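Local structure of Mll7089 protein (Mesorhizobium loti, 2OZ8) at residues 195-200 with 221-226; 244-249 with 267-272. The protein is of unknown function but belongs to the mandelate racemase family and may act as a magnesium-dependent hydro-lyase. All blocks are in the same frame, centred on the assembly; numbering follows the deposited sequence.

Interaction 1 (195-200 with 221-226); sequences IDPNEA and LWVEDP
Ile195 and Val223 lie side by side in parallel, their CA atoms 4.9 Å apart, where strands 192-196 and 222-224 meet in the barrel of the enolase superfamily. Two backbone bonds fix the register: Ile195 N gives its hydrogen to Trp222 O at 3.2 Å, and Glu224 N returns one to Ile195 O at 2.8 Å. Branched apolar residues suit this pair because both side chains pack against helix 203-215. Ile195 CG1, set between its own backbone N and carbonyl carbon (chi1 57°), meets Val223 CB at 3.9 Å, and both residues rest on Leu210 of the helix.

The next pair, Asp196 and Glu224, carries carboxylates at the C-terminal ends of the strands, where this family commonly assembles its magnesium site. Their planes are only 23° apart, with Asp196 OD2 and Glu224 OE2 4.1 Å from each other. Lysines match the acids: Lys167 pairs with Asp196 OD2, and Lys165 with Glu224 OE1. Trp222 NE1 also donates to Glu224 OE1, approaching on the anti side and out of the carboxylate plane, which helps fix the acid's rotation.

Beyond the strands the chain folds into a type I' turn from Pro197 to Ala200. Its second position demands a positive phi, which asparagine tolerates well, and Asn198 OD1 is bound to Tyr252 OH. Pro197, rigid at the turn's start, lays CG against Pro226 CA at 3.7 Å. The turn is joined to the residue just after strand 222-224 by Glu199 N, which reaches Asp225 O at 2.8 Å almost in line with the carbonyl.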
# COMPACT_ATOMS: atom_id res chain seq x y z
N ILE A 195 -9.19 -18.10 -26.37
CA ILE A 195 -10.13 -18.90 -25.61
C ILE A 195 -10.93 -18.05 -24.65
O ILE A 195 -10.43 -17.07 -24.15
CB ILE A 195 -9.48 -20.08 -24.85
CG1 ILE A 195 -8.40 -19.59 -23.91
CG2 ILE A 195 -8.97 -21.16 -25.82
CD1 ILE A 195 -8.03 -20.59 -22.82
N ASP A 196 -12.18 -18.45 -24.39
CA ASP A 196 -13.11 -17.75 -23.51
C ASP A 196 -13.79 -18.74 -22.58
O ASP A 196 -14.77 -19.36 -22.96
CB ASP A 196 -14.16 -17.09 -24.36
CG ASP A 196 -15.07 -16.16 -23.56
OD1 ASP A 196 -15.07 -16.18 -22.30
OD2 ASP A 196 -15.82 -15.42 -24.21
N PRO A 197 -13.27 -18.91 -21.35
CA PRO A 197 -13.87 -19.76 -20.31
C PRO A 197 -15.11 -19.18 -19.65
O PRO A 197 -15.79 -19.88 -18.91
CB PRO A 197 -12.77 -19.80 -19.23
CG PRO A 197 -11.50 -19.32 -19.94
CD PRO A 197 -12.01 -18.30 -20.90
N ASN A 198 -15.38 -17.89 -19.85
CA ASN A 198 -16.52 -17.24 -19.23
C ASN A 198 -16.67 -17.50 -17.75
O ASN A 198 -17.76 -17.91 -17.27
CB ASN A 198 -17.79 -17.61 -19.95
CG ASN A 198 -18.61 -16.42 -20.26
OD1 ASN A 198 -19.33 -15.88 -19.40
ND2 ASN A 198 -18.46 -15.92 -21.51
N GLU A 199 -15.58 -17.26 -17.03
CA GLU A 199 -15.50 -17.30 -15.57
C GLU A 199 -15.56 -18.70 -14.98
O GLU A 199 -15.74 -18.87 -13.78
CB GLU A 199 -16.56 -16.38 -14.90
CG GLU A 199 -16.65 -14.92 -15.34
CD GLU A 199 -17.58 -14.01 -14.40
OE1 GLU A 199 -18.75 -14.30 -14.15
OE2 GLU A 199 -17.17 -12.96 -13.90
N ALA A 200 -15.44 -19.73 -15.83
CA ALA A 200 -15.49 -21.10 -15.36
C ALA A 200 -14.36 -21.45 -14.41
O ALA A 200 -14.46 -22.40 -13.64
CB ALA A 200 -15.51 -22.10 -16.55
N LEU A 221 -3.41 -15.93 -28.60
CA LEU A 221 -3.44 -14.47 -28.58
C LEU A 221 -3.98 -13.89 -27.27
O LEU A 221 -3.40 -12.95 -26.69
CB LEU A 221 -4.25 -13.97 -29.76
CG LEU A 221 -4.17 -12.48 -30.03
CD1 LEU A 221 -2.63 -12.01 -30.09
CD2 LEU A 221 -4.98 -12.13 -31.26
N TRP A 222 -5.10 -14.42 -26.78
CA TRP A 222 -5.62 -13.98 -25.47
C TRP A 222 -6.59 -15.00 -24.89
O TRP A 222 -7.13 -15.84 -25.60
CB TRP A 222 -6.22 -12.55 -25.47
CG TRP A 222 -7.61 -12.33 -26.10
CD1 TRP A 222 -8.78 -12.91 -25.72
CD2 TRP A 222 -7.95 -11.43 -27.16
NE1 TRP A 222 -9.83 -12.45 -26.48
CE2 TRP A 222 -9.35 -11.54 -27.38
CE3 TRP A 222 -7.22 -10.53 -27.94
CZ2 TRP A 222 -10.03 -10.78 -28.37
CZ3 TRP A 222 -7.87 -9.80 -28.88
CH2 TRP A 222 -9.26 -9.93 -29.11
N VAL A 223 -6.73 -14.93 -23.59
CA VAL A 223 -7.75 -15.65 -22.87
C VAL A 223 -8.70 -14.59 -22.32
O VAL A 223 -8.29 -13.59 -21.72
CB VAL A 223 -7.17 -16.59 -21.76
CG1 VAL A 223 -6.26 -15.84 -20.79
CG2 VAL A 223 -8.29 -17.32 -21.01
N GLU A 224 -10.00 -14.80 -22.55
CA GLU A 224 -10.98 -13.80 -22.22
C GLU A 224 -11.81 -14.21 -21.02
O GLU A 224 -12.24 -15.33 -20.95
CB GLU A 224 -11.88 -13.70 -23.43
CG GLU A 224 -12.57 -12.37 -23.58
CD GLU A 224 -13.13 -12.17 -24.99
OE1 GLU A 224 -12.45 -12.48 -26.01
OE2 GLU A 224 -14.28 -11.70 -25.04
N ASP A 225 -12.04 -13.31 -20.07
CA ASP A 225 -12.80 -13.61 -18.87
C ASP A 225 -12.54 -15.00 -18.25
O ASP A 225 -13.48 -15.77 -18.06
CB ASP A 225 -14.29 -13.44 -19.13
CG ASP A 225 -14.61 -12.12 -19.75
OD1 ASP A 225 -14.19 -11.08 -19.20
OD2 ASP A 225 -15.28 -12.11 -20.82
N PRO A 226 -11.29 -15.31 -17.88
CA PRO A 226 -11.07 -16.69 -17.43
C PRO A 226 -11.69 -17.01 -16.05
O PRO A 226 -11.94 -18.19 -15.78
CB PRO A 226 -9.54 -16.81 -17.36
CG PRO A 226 -9.02 -15.41 -17.21
CD PRO A 226 -10.05 -14.48 -17.83

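Interaction 2 (244-249 with 267-272)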
# COMPACT_ATOMS: atom_id res chain seq x y z
N TRP A 244 3.18 -15.32 -21.67
CA TRP A 244 3.09 -15.77 -23.07
C TRP A 244 1.74 -15.39 -23.77
O TRP A 244 1.57 -15.62 -24.96
CB TRP A 244 3.35 -17.30 -23.18
CG TRP A 244 2.38 -18.12 -22.34
CD1 TRP A 244 1.19 -18.63 -22.75
CD2 TRP A 244 2.49 -18.43 -20.92
NE1 TRP A 244 0.55 -19.26 -21.69
CE2 TRP A 244 1.32 -19.16 -20.56
CE3 TRP A 244 3.47 -18.19 -19.94
CZ2 TRP A 244 1.11 -19.67 -19.27
CZ3 TRP A 244 3.24 -18.68 -18.61
CH2 TRP A 244 2.07 -19.41 -18.31
N THR A 245 0.77 -14.84 -23.04
CA THR A 245 -0.47 -14.47 -23.68
C THR A 245 -1.11 -13.36 -22.90
O THR A 245 -0.63 -13.03 -21.82
CB THR A 245 -1.46 -15.69 -23.86
OG1 THR A 245 -2.54 -15.28 -24.66
CG2 THR A 245 -2.04 -16.19 -22.57
N GLN A 246 -2.21 -12.80 -23.43
CA GLN A 246 -2.89 -11.66 -22.81
C GLN A 246 -4.15 -12.06 -22.06
O GLN A 246 -4.84 -12.97 -22.49
CB GLN A 246 -3.26 -10.64 -23.88
CG GLN A 246 -2.06 -9.88 -24.48
CD GLN A 246 -2.43 -9.07 -25.72
OE1 GLN A 246 -2.32 -7.86 -25.73
NE2 GLN A 246 -2.89 -9.75 -26.77
N ILE A 247 -4.43 -11.39 -20.93
CA ILE A 247 -5.61 -11.61 -20.15
C ILE A 247 -6.64 -10.54 -20.49
O ILE A 247 -6.48 -9.36 -20.16
CB ILE A 247 -5.29 -11.55 -18.64
CG1 ILE A 247 -4.11 -12.49 -18.27
CG2 ILE A 247 -6.54 -11.85 -17.80
CD1 ILE A 247 -4.39 -14.01 -18.43
N ASN A 248 -7.72 -10.94 -21.15
CA ASN A 248 -8.66 -10.01 -21.71
C ASN A 248 -9.81 -10.02 -20.73
O ASN A 248 -10.28 -11.06 -20.37
CB ASN A 248 -9.03 -10.49 -23.14
CG ASN A 248 -9.97 -9.55 -23.88
OD1 ASN A 248 -10.87 -8.99 -23.30
ND2 ASN A 248 -9.78 -9.42 -25.20
N SER A 249 -10.23 -8.86 -20.25
CA SER A 249 -11.18 -8.81 -19.13
C SER A 249 -12.17 -7.68 -19.27
O SER A 249 -11.89 -6.68 -19.88
CB SER A 249 -10.46 -8.61 -17.80
OG SER A 249 -11.18 -9.28 -16.78
N ALA A 267 -6.35 -6.04 -16.13
CA ALA A 267 -6.60 -6.44 -17.49
C ALA A 267 -5.39 -6.10 -18.31
O ALA A 267 -4.87 -5.00 -18.21
CB ALA A 267 -7.80 -5.65 -18.04
N ASP A 268 -4.95 -7.04 -19.13
CA ASP A 268 -4.03 -6.69 -20.21
C ASP A 268 -4.81 -6.07 -21.36
O ASP A 268 -4.27 -5.23 -22.07
CB ASP A 268 -3.29 -7.92 -20.74
CG ASP A 268 -2.35 -8.52 -19.74
OD1 ASP A 268 -1.63 -7.80 -19.02
OD2 ASP A 268 -2.30 -9.76 -19.70
N ILE A 269 -6.04 -6.52 -21.57
CA ILE A 269 -6.89 -5.95 -22.64
C ILE A 269 -8.26 -5.73 -22.01
O ILE A 269 -8.68 -6.58 -21.22
CB ILE A 269 -7.11 -6.90 -23.84
CG1 ILE A 269 -5.82 -7.36 -24.47
CG2 ILE A 269 -8.03 -6.24 -24.96
CD1 ILE A 269 -6.00 -8.60 -25.21
N LEU A 270 -8.92 -4.59 -22.30
CA LEU A 270 -10.29 -4.37 -21.83
C LEU A 270 -11.30 -4.75 -22.94
O LEU A 270 -11.16 -4.22 -24.04
CB LEU A 270 -10.48 -2.93 -21.31
CG LEU A 270 -11.91 -2.45 -20.90
CD1 LEU A 270 -12.29 -2.99 -19.56
CD2 LEU A 270 -11.96 -0.95 -20.85
N ASN A 271 -12.25 -5.69 -22.71
CA ASN A 271 -13.31 -5.95 -23.73
C ASN A 271 -14.51 -5.03 -23.48
O ASN A 271 -14.87 -4.76 -22.35
CB ASN A 271 -13.78 -7.41 -23.75
CG ASN A 271 -14.55 -7.78 -25.05
OD1 ASN A 271 -15.77 -8.10 -24.99
ND2 ASN A 271 -13.85 -7.81 -26.20
N VAL A 272 -15.10 -4.55 -24.55
CA VAL A 272 -16.28 -3.70 -24.42
C VAL A 272 -17.28 -4.10 -25.48
O VAL A 272 -16.95 -4.85 -26.37
CB VAL A 272 -15.98 -2.16 -24.56
CG1 VAL A 272 -14.92 -1.72 -23.58
CG2 VAL A 272 -15.58 -1.82 -26.00
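Asn248 and Ile269 are paired in parallel strands, and their side chains cross at a slant on the same face of the sheet, the one that also carries Trp222. With CG anti to the backbone N (chi1 -177°), the Asn248 amide leans over the isoleucine, ND2 lying 3.6 Å from Ile269 CG2. The same ND2 bonds Ser294 OG, so a short polar group suits this place: its stem packs on a hydrocarbon while its tip serves a hydroxyl. A leucine in its place is likely to leave the Ser294 hydroxyl without its bond to this amide.

From the other side, Gln246 crosses Ile269 at about a right angle, its CD 3.6 Å from Ile269 CD1. Its NE2 is held by Leu221 O, so the long chain can lie across the isoleucine with its amide nitrogen satisfied. On the opposite face Ser249 and Ala267, both small, bring their CB atoms to 4.0 Å, and Ser249 also touches Leu261 of helix 255-263.

Asp268 begins the pairing with its side chain: OD2 takes the hydrogen of Ile247 N at 3.0 Å on its anti lone pair, nearly straight at 163°. That oxygen also forms a salt bridge with Lys204 of the third subunit, tying the strand entrance to the assembly. Ile247 O accepts two hydrogens, from Asp268 N in the carbonyl plane and from Ile269 N above it. Ser249 N to Ile269 O and Asn271 N to Ser249 O continue the parallel ladder of a right-handed beta-alpha-beta unit, the repeating element of the enolase-type barrel.

Overall arrangement
From the N terminus, the chain runs through strand 192-196, turns out into helix 203-215 and comes back as strand 222-224, where interaction 1 closes the first loop. It goes on through helix 232-241 to strand 246-249, passes through helix 255-263 and returns as strand 269-272, closing a second loop at interaction 2. The two loops follow in series, neither nesting nor crossing. Their centres lie 9 Å apart because strands 222-224 and 246-249 are neighbours: Val223 O and Asn248 N, and Asn248 O and Asp225 N, are probably hydrogen-bonded. With that middle pairing, the two contacts link four consecutive barrel strands, while the intervening helices lie on the outer side.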